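Local coordinates for okadaic acid binding protein 2-alpha (Halichondria okadai, PDB 4WRI), which binds the polyether toxin okadaic acid in a pocket and is implicated in accumulation of this cytotoxin by the sponge, at residues 13-17 with 89-94; 18-24 with 84-90; 146-152 with 181-186. One frame throughout, in Å; residues are numbered along the deposited sequence.

Contact 1 of 3, residues 13-17 with 89-94; sequences WCRKM and YVQNAW
Trp13, Cys14 and Met17 pack against Tyr89, Val90, Ala93 and Trp94 in a buried, apolar helix-helix contact. It joins the early part of helix 11-27 to helix 86-96, a pairing consistent with an EF-hand-like fold. The two segment axes approach to 9.6 Å and run at 113° to each other.

The Trp13 indole carries much of the contact. Its CG lies anti to the backbone N (chi1 -178°), which extends the ring toward helix 86-96. Trp94 presents an edge to one face of this indole. The pair is T-shaped, with the six-membered ring centroids of Trp13 and Trp94 5.1 Å apart and the planes at 67°. On the opposite face, CG of Met17 lies 3.3 Å above the Trp13 plane. The indole is thus sandwiched between a ring edge and a bent methionine chain. Its far corner reaches the backbone of the partner helix, with Trp13 CH2 3.3 Å from Trp94 N. Val90 O and the carbonyl carbon of Ala93 line the same ring edge.

CG1 of Val90 meets Cys14 SG at 3.7 Å and also touches the indole. CG2 of Val90 turns to CB of Met17, 3.9 Å away. Ala93 supplies a small surface, and its CB meets Met17 SD at 3.9 Å. Tyr89 turns its ring edge, at CE2, to Met17 O.

Neighbouring helices close round the pair. Trp13 NE1 is hydrogen-bonded to Phe173 O, and the side chains of Met17 and Tyr89 both touch Phe173, so helix 169-174 packs beside the contact. Tyr89 OH is hydrogen-bonded to His71 NE2 of helix 61-72.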
loop_
_atom_site.group_PDB
_atom_site.type_symbol
_atom_site.label_atom_id
_atom_site.label_comp_id
_atom_site.label_asym_id
_atom_site.label_seq_id
_atom_site.Cartn_x
_atom_site.Cartn_y
_atom_site.Cartn_z
ATOM N N TRP A 13 -0.971 14.646 -3.402
ATOM C CA TRP A 13 -0.327 13.634 -2.575
ATOM C C TRP A 13 -1.189 13.308 -1.368
ATOM O O TRP A 13 -1.325 12.131 -0.987
ATOM C CB TRP A 13 1.071 14.060 -2.183
ATOM C CG TRP A 13 1.812 13.054 -1.363
ATOM C CD1 TRP A 13 2.647 12.073 -1.826
ATOM C CD2 TRP A 13 1.815 12.942 0.065
ATOM N NE1 TRP A 13 3.150 11.339 -0.779
ATOM C CE2 TRP A 13 2.650 11.853 0.393
ATOM C CE3 TRP A 13 1.157 13.619 1.093
ATOM C CZ2 TRP A 13 2.880 11.461 1.714
ATOM C CZ3 TRP A 13 1.379 13.218 2.389
ATOM C CH2 TRP A 13 2.225 12.159 2.692
ATOM N N CYS A 14 -1.803 14.305 -0.745
ATOM C CA CYS A 14 -2.667 13.990 0.386
ATOM C C CYS A 14 -3.839 13.114 0.001
ATOM O O CYS A 14 -4.254 12.245 0.778
ATOM C CB CYS A 14 -3.165 15.260 1.067
ATOM S SG CYS A 14 -1.823 16.200 1.852
ATOM N N ARG A 15 -4.383 13.334 -1.192
ATOM C CA ARG A 15 -5.438 12.504 -1.717
ATOM C C ARG A 15 -4.951 11.078 -1.903
ATOM O O ARG A 15 -5.680 10.133 -1.602
ATOM C CB ARG A 15 -5.905 13.052 -3.063
ATOM C CG ARG A 15 -7.125 12.354 -3.617
ATOM C CD ARG A 15 -7.541 12.978 -4.937
ATOM N NE ARG A 15 -8.689 12.297 -5.497
ATOM C CZ ARG A 15 -9.048 12.370 -6.777
ATOM N NH1 ARG A 15 -8.341 13.112 -7.615
ATOM N NH2 ARG A 15 -10.102 11.702 -7.217
ATOM N N LYS A 16 -3.738 10.919 -2.414
ATOM C CA LYS A 16 -3.184 9.574 -2.512
ATOM C C LYS A 16 -3.085 8.926 -1.112
ATOM O O LYS A 16 -3.422 7.729 -0.956
ATOM C CB LYS A 16 -1.831 9.582 -3.226
ATOM C CG LYS A 16 -1.917 9.873 -4.720
ATOM C CD LYS A 16 -0.564 9.723 -5.411
ATOM C CE LYS A 16 0.485 10.731 -4.936
ATOM N NZ LYS A 16 1.792 10.523 -5.651
ATOM N N MET A 17 -2.663 9.673 -0.094
ATOM C CA MET A 17 -2.541 9.072 1.233
ATOM C C MET A 17 -3.900 8.754 1.847
ATOM O O MET A 17 -4.043 7.743 2.551
ATOM C CB MET A 17 -1.678 9.918 2.163
ATOM C CG MET A 17 -0.245 10.015 1.706
ATOM S SD MET A 17 0.624 8.427 1.468
ATOM C CE MET A 17 0.560 8.188 -0.315
ATOM N N TYR A 89 -2.753 10.214 9.797
ATOM C CA TYR A 89 -1.984 9.295 8.995
ATOM C C TYR A 89 -1.329 10.039 7.844
ATOM O O TYR A 89 -0.165 9.789 7.530
ATOM C CB TYR A 89 -2.857 8.162 8.442
ATOM C CG TYR A 89 -2.064 7.346 7.437
ATOM C CD1 TYR A 89 -1.048 6.478 7.852
ATOM C CD2 TYR A 89 -2.272 7.502 6.062
ATOM C CE1 TYR A 89 -0.270 5.779 6.918
ATOM C CE2 TYR A 89 -1.509 6.804 5.128
ATOM C CZ TYR A 89 -0.509 5.952 5.569
ATOM O OH TYR A 89 0.260 5.280 4.656
ATOM N N VAL A 90 -2.068 10.953 7.216
ATOM C CA VAL A 90 -1.516 11.700 6.086
ATOM C C VAL A 90 -0.243 12.469 6.503
ATOM O O VAL A 90 0.769 12.416 5.819
ATOM C CB VAL A 90 -2.565 12.627 5.445
ATOM C CG1 VAL A 90 -1.939 13.533 4.384
ATOM C CG2 VAL A 90 -3.712 11.801 4.853
ATOM N N GLN A 91 -0.289 13.147 7.645
ATOM C CA GLN A 91 0.886 13.886 8.087
ATOM C C GLN A 91 1.988 12.962 8.567
ATOM O O GLN A 91 3.164 13.287 8.409
ATOM C CB GLN A 91 0.538 14.874 9.196
ATOM C CG GLN A 91 -0.457 15.950 8.786
ATOM C CD GLN A 91 0.041 16.829 7.651
ATOM O OE1 GLN A 91 -0.699 17.140 6.714
ATOM N NE2 GLN A 91 1.292 17.211 7.718
ATOM N N ASN A 92 1.646 11.817 9.150
ATOM C CA ASN A 92 2.686 10.868 9.552
ATOM C C ASN A 92 3.380 10.280 8.325
ATOM O O ASN A 92 4.606 10.082 8.324
ATOM C CB ASN A 92 2.107 9.725 10.394
ATOM C CG ASN A 92 1.689 10.175 11.780
ATOM O OD1 ASN A 92 1.853 11.346 12.127
ATOM N ND2 ASN A 92 1.163 9.276 12.577
ATOM N N ALA A 93 2.601 10.001 7.282
ATOM C CA ALA A 93 3.168 9.490 6.032
ATOM C C ALA A 93 4.086 10.530 5.410
ATOM O O ALA A 93 5.083 10.190 4.781
ATOM C CB ALA A 93 2.061 9.112 5.070
ATOM N N TRP A 94 3.759 11.803 5.596
ATOM C CA TRP A 94 4.620 12.860 5.067
ATOM C C TRP A 94 6.008 12.798 5.708
ATOM O O TRP A 94 7.025 12.889 5.013
ATOM C CB TRP A 94 3.953 14.215 5.271
ATOM C CG TRP A 94 4.701 15.396 4.709
ATOM C CD1 TRP A 94 5.155 16.476 5.409
ATOM C CD2 TRP A 94 5.079 15.616 3.340
ATOM N NE1 TRP A 94 5.774 17.355 4.558
ATOM C CE2 TRP A 94 5.748 16.857 3.285
ATOM C CE3 TRP A 94 4.909 14.891 2.155
ATOM C CZ2 TRP A 94 6.252 17.394 2.091
ATOM C CZ3 TRP A 94 5.422 15.424 0.958
ATOM C CH2 TRP A 94 6.075 16.667 0.941
#

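Contact 2 of 3, residues 18-24 with 84-90; sequences RTVFRPW and LTESQYV
Arg22 and Glu86 form a salt bridge between helix 11-27 and the first turn of helix 86-96. Arg22 NH2 donates to Glu86 OE2 at 2.9 Å, with a nearly straight N-H...O angle of 165°. The oxygen lies close to the guanidinium plane, but the donor comes from above the carboxylate plane, 37° out of it. The Arg22 chain bends at chi2 and chi3, bringing its end back to Glu86. A water accepts from Arg22 NE at 2.8 Å and donates to Glu86 OE2 at 2.7 Å, so this oxygen is gripped twice. Arg18 lays its CD 3.2 Å from Glu86 OE1, while its guanidinium is salt-bridged to the C-terminal carboxylate of Asp192.

Strand 84-85 pairs with strand 33-34 and leads straight into helix 86-96, consistent with an EF-hand-like fold. Thr85 is the N-cap, weakly bonded by Gln88 N.

Phe21 packs against the start of helix 86-96. Glu86 CA makes a CH-pi contact over the Phe21 face, 3.7 Å from the centroid, and Phe21 CD1 meets Tyr89 CB at 3.4 Å. Trp24, which touches okadaic acid, turns an edge to the Tyr89 face. Val20 CG1 touches Tyr89 OH, a hydroxyl hydrogen-bonded to His71 NE2.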
loop_
_atom_site.group_PDB
_atom_site.type_symbol
_atom_site.label_atom_id
_atom_site.label_comp_id
_atom_site.label_asym_id
_atom_site.label_seq_id
_atom_site.Cartn_x
_atom_site.Cartn_y
_atom_site.Cartn_z
ATOM N N ARG A 18 -4.914 9.571 1.582
ATOM C CA ARG A 18 -6.271 9.220 1.992
ATOM C C ARG A 18 -6.703 7.929 1.307
ATOM O O ARG A 18 -7.478 7.147 1.863
ATOM C CB ARG A 18 -7.265 10.343 1.674
ATOM C CG ARG A 18 -7.038 11.603 2.508
ATOM C CD ARG A 18 -8.239 12.547 2.382
ATOM N NE ARG A 18 -8.346 13.168 1.060
ATOM C CZ ARG A 18 -7.646 14.234 0.657
ATOM N NH1 ARG A 18 -6.741 14.807 1.446
ATOM N NH2 ARG A 18 -7.865 14.709 -0.566
ATOM N N THR A 19 -6.201 7.694 0.097
ATOM C CA THR A 19 -6.545 6.477 -0.644
ATOM C C THR A 19 -5.903 5.246 0.017
ATOM O O THR A 19 -6.475 4.171 0.020
ATOM C CB THR A 19 -6.134 6.625 -2.123
ATOM O OG1 THR A 19 -6.847 7.746 -2.689
ATOM C CG2 THR A 19 -6.446 5.373 -2.936
ATOM N N VAL A 20 -4.715 5.415 0.579
ATOM C CA VAL A 20 -4.097 4.357 1.370
ATOM C C VAL A 20 -4.911 4.063 2.627
ATOM O O VAL A 20 -5.130 2.907 2.981
ATOM C CB VAL A 20 -2.686 4.770 1.803
ATOM C CG1 VAL A 20 -2.074 3.720 2.729
ATOM C CG2 VAL A 20 -1.785 5.000 0.587
ATOM N N PHE A 21 -5.344 5.110 3.323
ATOM C CA PHE A 21 -5.960 4.969 4.641
ATOM C C PHE A 21 -7.390 4.438 4.554
ATOM O O PHE A 21 -7.843 3.698 5.455
ATOM C CB PHE A 21 -5.940 6.327 5.352
ATOM C CG PHE A 21 -6.371 6.278 6.797
ATOM C CD1 PHE A 21 -5.456 6.005 7.808
ATOM C CD2 PHE A 21 -7.693 6.513 7.148
ATOM C CE1 PHE A 21 -5.842 6.005 9.158
ATOM C CE2 PHE A 21 -8.088 6.507 8.511
ATOM C CZ PHE A 21 -7.166 6.250 9.501
ATOM N N ARG A 22 -8.111 4.826 3.498
ATOM C CA ARG A 22 -9.547 4.530 3.421
ATOM C C ARG A 22 -9.931 3.056 3.646
ATOM O O ARG A 22 -10.822 2.801 4.453
ATOM C CB ARG A 22 -10.176 5.106 2.129
ATOM C CG ARG A 22 -11.708 4.885 2.016
ATOM C CD ARG A 22 -12.501 5.656 3.070
ATOM N NE ARG A 22 -11.973 7.005 3.317
ATOM C CZ ARG A 22 -12.189 8.077 2.555
ATOM N NH1 ARG A 22 -12.952 7.991 1.467
ATOM N NH2 ARG A 22 -11.634 9.247 2.877
ATOM N N PRO A 23 -9.250 2.110 2.981
ATOM C CA PRO A 23 -9.655 0.711 3.208
ATOM C C PRO A 23 -9.449 0.277 4.665
ATOM O O PRO A 23 -10.239 -0.535 5.180
ATOM C CB PRO A 23 -8.757 -0.081 2.256
ATOM C CG PRO A 23 -8.327 0.911 1.206
ATOM C CD PRO A 23 -8.236 2.239 1.916
ATOM N N TRP A 24 -8.424 0.811 5.333
ATOM C CA TRP A 24 -8.207 0.494 6.738
ATOM C C TRP A 24 -9.322 1.084 7.585
ATOM O O TRP A 24 -9.830 0.445 8.496
ATOM C CB TRP A 24 -6.873 1.041 7.220
ATOM C CG TRP A 24 -5.678 0.587 6.428
ATOM C CD1 TRP A 24 -5.548 -0.559 5.675
ATOM C CD2 TRP A 24 -4.425 1.265 6.346
ATOM N NE1 TRP A 24 -4.285 -0.616 5.132
ATOM C CE2 TRP A 24 -3.585 0.503 5.506
ATOM C CE3 TRP A 24 -3.942 2.469 6.871
ATOM C CZ2 TRP A 24 -2.274 0.889 5.202
ATOM C CZ3 TRP A 24 -2.628 2.839 6.569
ATOM C CH2 TRP A 24 -1.826 2.069 5.736
ATOM N N LEU A 84 -5.660 6.469 15.633
ATOM C CA LEU A 84 -4.982 7.250 14.601
ATOM C C LEU A 84 -5.998 7.710 13.566
ATOM O O LEU A 84 -6.648 6.896 12.912
ATOM C CB LEU A 84 -3.899 6.403 13.935
ATOM C CG LEU A 84 -3.137 7.078 12.801
ATOM C CD1 LEU A 84 -2.231 8.192 13.334
ATOM C CD2 LEU A 84 -2.324 6.011 12.073
ATOM N N THR A 85 -6.150 9.023 13.417
ATOM C CA THR A 85 -7.143 9.547 12.484
ATOM C C THR A 85 -6.631 9.614 11.050
ATOM O O THR A 85 -5.428 9.605 10.824
ATOM C CB THR A 85 -7.616 10.963 12.878
ATOM O OG1 THR A 85 -6.522 11.893 12.771
ATOM C CG2 THR A 85 -8.175 10.977 14.298
ATOM N N GLU A 86 -7.550 9.750 10.100
ATOM C CA GLU A 86 -7.161 9.862 8.696
ATOM C C GLU A 86 -6.179 11.009 8.444
ATOM O O GLU A 86 -5.142 10.815 7.818
ATOM C CB GLU A 86 -8.397 10.058 7.825
ATOM C CG GLU A 86 -8.109 10.219 6.342
ATOM C CD GLU A 86 -9.347 10.658 5.606
ATOM O OE1 GLU A 86 -9.451 11.846 5.250
ATOM O OE2 GLU A 86 -10.249 9.817 5.394
ATOM N N SER A 87 -6.479 12.197 8.963
ATOM C CA SER A 87 -5.614 13.335 8.656
ATOM C C SER A 87 -4.260 13.170 9.310
ATOM O O SER A 87 -3.225 13.602 8.776
ATOM C CB SER A 87 -6.278 14.634 9.093
ATOM O OG SER A 87 -6.398 14.696 10.500
ATOM N N GLN A 88 -4.245 12.502 10.456
ATOM C CA GLN A 88 -2.983 12.254 11.131
ATOM C C GLN A 88 -2.129 11.256 10.348
ATOM O O GLN A 88 -0.908 11.423 10.252
ATOM C CB GLN A 88 -3.204 11.755 12.555
ATOM C CG GLN A 88 -1.933 11.759 13.378
ATOM C CD GLN A 88 -1.345 13.128 13.489
ATOM O OE1 GLN A 88 -2.013 14.060 13.945
ATOM N NE2 GLN A 88 -0.088 13.271 13.094
ATOM N N TYR A 89 -2.753 10.214 9.797
ATOM C CA TYR A 89 -1.984 9.295 8.995
ATOM C C TYR A 89 -1.329 10.039 7.844
ATOM O O TYR A 89 -0.165 9.789 7.530
ATOM C CB TYR A 89 -2.857 8.162 8.442
ATOM C CG TYR A 89 -2.064 7.346 7.437
ATOM C CD1 TYR A 89 -1.048 6.478 7.852
ATOM C CD2 TYR A 89 -2.272 7.502 6.062
ATOM C CE1 TYR A 89 -0.270 5.779 6.918
ATOM C CE2 TYR A 89 -1.509 6.804 5.128
ATOM C CZ TYR A 89 -0.509 5.952 5.569
ATOM O OH TYR A 89 0.260 5.280 4.656
ATOM N N VAL A 90 -2.068 10.953 7.216
ATOM C CA VAL A 90 -1.516 11.700 6.086
ATOM C C VAL A 90 -0.243 12.469 6.503
ATOM O O VAL A 90 0.769 12.416 5.819
ATOM C CB VAL A 90 -2.565 12.627 5.445
ATOM C CG1 VAL A 90 -1.939 13.533 4.384
ATOM C CG2 VAL A 90 -3.712 11.801 4.853
HETATM O O HOH W 1 -10.610 7.178 5.724
#

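Contact 3 of 3, residues 146-152 with 181-186; sequences TGIFEAM and HPFNYV. With OKA (okadaic acid), chain B.
Ile148 and Phe183 cross at about a right angle where the start of helix 148-152 meets the 3-10 turn 182-184. An ST turn precedes the helix: Ile148 N donates to Thr146 OG1 at 3.3 Å. The same hydroxyl is hydrogen-bonded to Leu143 O. Gly147, the N-cap residue, has a positive phi of 82°, which it adopts easily because it has no side chain to strike the carbonyl oxygen of Thr146.

Ile148 CG1 comes in at the edge of the Phe183 ring, near its plane, 4.0 Å from CD1 of Phe183. Its CG1 branch is anti to the backbone N (chi1 -164°), and this carries CD1 on to Val186, 3.5 Å from the Val186 CA. Met152 crosses Phe183 obliquely and touches CE1 with its CG, and Ala151 CB packs against the same ring atom.

Pro182 presses on the turn ahead of the helix. Its CB sits 3.4 Å from Thr146 O, and Ala151 CB touches that same carbon of Pro182. Thr146 sets its CG2 3.6 Å from Tyr185 CB.

The second segment is braced from within. Phe183 N donates to His181 ND1 at 2.9 Å, near the imidazole plane and at an angle of 167°. The bond probably limits rotation of the imidazole, whose CE1 lies over the centre of the Phe183 face. His181 O accepts from both N and ND2 of Asn184.

Phe149, Met152 and Val186 belong to the okadaic acid pocket. Met152 CE lies 3.7 Å from C36 of okadaic acid, and Val186 O lies 3.4 Å from its C38.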
loop_
_atom_site.group_PDB
_atom_site.type_symbol
_atom_site.label_atom_id
_atom_site.label_comp_id
_atom_site.label_asym_id
_atom_site.label_seq_id
_atom_site.Cartn_x
_atom_site.Cartn_y
_atom_site.Cartn_z
ATOM N N THR A 146 -6.901 1.745 -16.094
ATOM C CA THR A 146 -6.047 2.822 -15.603
ATOM C C THR A 146 -4.768 2.973 -16.424
ATOM O O THR A 146 -4.035 3.951 -16.257
ATOM C CB THR A 146 -5.600 2.625 -14.129
ATOM O OG1 THR A 146 -4.731 1.477 -14.056
ATOM C CG2 THR A 146 -6.798 2.496 -13.182
ATOM N N GLY A 147 -4.468 1.992 -17.274
ATOM C CA GLY A 147 -3.241 2.036 -18.042
ATOM C C GLY A 147 -2.010 1.550 -17.304
ATOM O O GLY A 147 -0.913 1.532 -17.848
ATOM N N ILE A 148 -2.173 1.166 -16.043
ATOM C CA ILE A 148 -0.987 0.869 -15.245
ATOM C C ILE A 148 -0.172 -0.332 -15.772
ATOM O O ILE A 148 1.054 -0.327 -15.689
ATOM C CB ILE A 148 -1.323 0.752 -13.751
ATOM C CG1 ILE A 148 -0.040 0.844 -12.922
ATOM C CG2 ILE A 148 -2.126 -0.504 -13.482
ATOM C CD1 ILE A 148 -0.294 0.976 -11.420
ATOM N N PHE A 149 -0.828 -1.313 -16.378
ATOM C CA PHE A 149 -0.092 -2.464 -16.882
ATOM C C PHE A 149 0.717 -2.144 -18.128
ATOM O O PHE A 149 1.813 -2.669 -18.308
ATOM C CB PHE A 149 -1.028 -3.662 -17.041
ATOM C CG PHE A 149 -1.645 -4.051 -15.744
ATOM C CD1 PHE A 149 -0.901 -4.768 -14.823
ATOM C CD2 PHE A 149 -2.907 -3.614 -15.392
ATOM C CE1 PHE A 149 -1.425 -5.068 -13.582
ATOM C CE2 PHE A 149 -3.450 -3.930 -14.158
ATOM C CZ PHE A 149 -2.706 -4.661 -13.242
ATOM N N GLU A 150 0.211 -1.223 -18.942
ATOM C CA GLU A 150 0.963 -0.741 -20.095
ATOM C C GLU A 150 2.134 0.128 -19.647
ATOM O O GLU A 150 3.217 0.076 -20.209
ATOM C CB GLU A 150 0.055 0.068 -21.027
ATOM C CG GLU A 150 -1.239 -0.645 -21.415
ATOM C CD GLU A 150 -0.998 -1.970 -22.105
ATOM O OE1 GLU A 150 -0.364 -1.969 -23.181
ATOM O OE2 GLU A 150 -1.433 -3.011 -21.567
ATOM N N ALA A 151 1.921 0.935 -18.609
ATOM C CA ALA A 151 2.966 1.838 -18.150
ATOM C C ALA A 151 4.114 1.083 -17.470
ATOM O O ALA A 151 5.280 1.483 -17.549
ATOM C CB ALA A 151 2.369 2.899 -17.232
ATOM N N MET A 152 3.780 -0.015 -16.798
ATOM C CA MET A 152 4.801 -0.858 -16.190
ATOM C C MET A 152 5.574 -1.657 -17.234
ATOM O O MET A 152 6.799 -1.677 -17.218
ATOM C CB MET A 152 4.189 -1.810 -15.161
ATOM C CG MET A 152 3.779 -1.116 -13.879
ATOM S SD MET A 152 3.334 -2.348 -12.631
ATOM C CE MET A 152 1.855 -2.997 -13.395
ATOM N N HIS A 181 -0.290 10.396 -14.561
ATOM C CA HIS A 181 0.444 9.140 -14.821
ATOM C C HIS A 181 -0.300 7.923 -14.266
ATOM O O HIS A 181 -0.874 7.998 -13.184
ATOM C CB HIS A 181 1.840 9.172 -14.210
ATOM C CG HIS A 181 2.748 8.111 -14.747
ATOM N ND1 HIS A 181 2.694 6.789 -14.341
ATOM C CD2 HIS A 181 3.698 8.171 -15.709
ATOM C CE1 HIS A 181 3.597 6.095 -15.007
ATOM N NE2 HIS A 181 4.216 6.907 -15.848
ATOM N N PRO A 182 -0.319 6.797 -15.008
ATOM C CA PRO A 182 -1.019 5.613 -14.495
ATOM C C PRO A 182 -0.500 5.072 -13.147
ATOM O O PRO A 182 -1.286 4.403 -12.487
ATOM C CB PRO A 182 -0.803 4.581 -15.610
ATOM C CG PRO A 182 -0.743 5.446 -16.843
ATOM C CD PRO A 182 0.035 6.642 -16.435
ATOM N N PHE A 183 0.731 5.380 -12.754
ATOM C CA PHE A 183 1.246 4.871 -11.487
ATOM C C PHE A 183 0.469 5.478 -10.312
ATOM O O PHE A 183 0.539 4.964 -9.195
ATOM C CB PHE A 183 2.738 5.142 -11.326
ATOM C CG PHE A 183 3.622 4.355 -12.255
ATOM C CD1 PHE A 183 3.136 3.303 -13.019
ATOM C CD2 PHE A 183 4.973 4.657 -12.325
ATOM C CE1 PHE A 183 3.994 2.591 -13.856
ATOM C CE2 PHE A 183 5.824 3.962 -13.160
ATOM C CZ PHE A 183 5.332 2.918 -13.927
ATOM N N ASN A 184 -0.277 6.552 -10.547
ATOM C CA ASN A 184 -1.188 7.084 -9.539
ATOM C C ASN A 184 -2.213 6.065 -9.067
ATOM O O ASN A 184 -2.796 6.234 -7.994
ATOM C CB ASN A 184 -1.927 8.321 -10.067
ATOM C CG ASN A 184 -1.064 9.552 -10.051
ATOM O OD1 ASN A 184 -0.693 10.059 -8.984
ATOM N ND2 ASN A 184 -0.715 10.047 -11.238
ATOM N N TYR A 185 -2.437 5.022 -9.867
ATOM C CA TYR A 185 -3.517 4.089 -9.613
ATOM C C TYR A 185 -3.026 2.729 -9.136
ATOM O O TYR A 185 -3.775 1.768 -9.186
ATOM C CB TYR A 185 -4.415 3.966 -10.863
ATOM C CG TYR A 185 -4.876 5.344 -11.268
ATOM C CD1 TYR A 185 -5.692 6.075 -10.424
ATOM C CD2 TYR A 185 -4.402 5.954 -12.422
ATOM C CE1 TYR A 185 -6.069 7.368 -10.728
ATOM C CE2 TYR A 185 -4.790 7.266 -12.749
ATOM C CZ TYR A 185 -5.627 7.943 -11.892
ATOM O OH TYR A 185 -6.029 9.245 -12.164
ATOM N N VAL A 186 -1.814 2.682 -8.596
ATOM C CA VAL A 186 -1.249 1.415 -8.129
ATOM C C VAL A 186 -2.057 0.829 -6.975
ATOM O O VAL A 186 -2.037 -0.379 -6.777
ATOM C CB VAL A 186 0.236 1.589 -7.753
ATOM C CG1 VAL A 186 0.359 2.292 -6.415
ATOM C CG2 VAL A 186 0.952 0.228 -7.729
HETATM C C1 OKA B . -2.306 -5.541 2.220
HETATM C C2 OKA B . -1.911 -7.019 1.988
HETATM C C3 OKA B . -0.414 -7.116 1.698
HETATM C C4 OKA B . 0.475 -6.546 2.826
HETATM C C5 OKA B . 1.932 -6.592 2.389
HETATM C C6 OKA B . 2.857 -6.236 3.555
HETATM C C7 OKA B . 2.527 -7.115 4.786
HETATM C C8 OKA B . 1.049 -6.970 5.107
HETATM C C9 OKA B . 0.659 -7.932 6.193
HETATM C C10 OKA B . -0.105 -7.521 7.221
HETATM C C11 OKA B . -0.555 -6.105 7.393
HETATM C C12 OKA B . -0.394 -5.367 6.033
HETATM C C13 OKA B . -0.462 -3.846 6.240
HETATM C C14 OKA B . -0.352 -3.149 4.862
HETATM C C15 OKA B . 0.708 -2.382 4.606
HETATM C C16 OKA B . 0.788 -1.760 3.240
HETATM C C17 OKA B . 1.043 -0.230 3.200
HETATM C C18 OKA B . 2.034 -0.037 2.038
HETATM C C19 OKA B . 2.336 -1.498 1.571
HETATM C C20 OKA B . 3.712 -1.671 1.081
HETATM C C21 OKA B . 3.885 -3.138 0.603
HETATM C C22 OKA B . 2.823 -3.393 -0.464
HETATM C C23 OKA B . 1.432 -3.125 0.135
HETATM C C24 OKA B . 0.347 -3.331 -0.973
HETATM C C25 OKA B . 0.585 -4.730 -1.494
HETATM C C26 OKA B . 1.974 -5.074 -1.898
HETATM C C27 OKA B . 2.356 -4.419 -3.244
HETATM C C28 OKA B . 1.506 -5.056 -4.355
HETATM C C29 OKA B . 1.898 -4.642 -5.783
HETATM C C30 OKA B . 0.843 -5.291 -6.727
HETATM C C31 OKA B . 0.854 -6.799 -6.809
HETATM C C32 OKA B . -0.093 -7.317 -7.891
HETATM C C33 OKA B . -0.010 -6.553 -9.207
HETATM C C34 OKA B . 0.088 -5.045 -8.926
HETATM C C35 OKA B . 0.496 -4.349 -10.272
HETATM C C36 OKA B . 0.322 -2.847 -10.078
HETATM C C37 OKA B . -1.093 -2.580 -9.652
HETATM C C38 OKA B . -1.464 -3.303 -8.383
HETATM C C39 OKA B . 2.259 -7.361 -7.022
HETATM C C40 OKA B . 1.795 -3.116 -5.915
HETATM C C41 OKA B . -0.358 -5.625 -1.602
HETATM C C42 OKA B . -1.799 -3.443 6.835
HETATM C C43 OKA B . -0.461 -8.574 8.236
HETATM C C44 OKA B . -2.718 -7.593 0.832
HETATM O O1 OKA B . -1.979 -4.765 1.321
HETATM O O2 OKA B . -2.895 -5.229 3.259
HETATM O O3 OKA B . -2.208 -7.773 3.157
HETATM O O4 OKA B . 0.273 -7.360 3.989
HETATM O O5 OKA B . 3.370 -6.700 5.892
HETATM O O6 OKA B . 0.820 -5.611 5.478
HETATM O O7 OKA B . 1.951 -2.282 2.671
HETATM O O8 OKA B . 1.360 -1.764 0.529
HETATM O O9 OKA B . 2.943 -4.754 -0.887
HETATM O O10 OKA B . -0.905 -3.122 -0.443
HETATM O O11 OKA B . 3.728 -4.692 -3.480
HETATM O O12 OKA B . 1.085 -4.710 -8.043
HETATM O O13 OKA B . -1.232 -4.746 -8.552
#

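Contacts 1 and 2 are successive parts of one interface. Both join helix 11-27 to helix 86-96, they share Tyr89 and Val90, and their centres are 7 Å apart. Contact 2 falls within the span of chain that contact 1 closes. Contact 3 follows both along the sequence. Its centre lies about 20 Å from that of contact 1 and 22 Å from that of contact 2. Even so, Lys16 CD and Asn184 OD1 of contacts 1 and 3 touch. Helix 169-174 borders all three. Okadaic acid touches Trp24 of contact 2 and also Phe149, Met152 and Val186 of contact 3, so the two regions serve well-separated parts of its pocket.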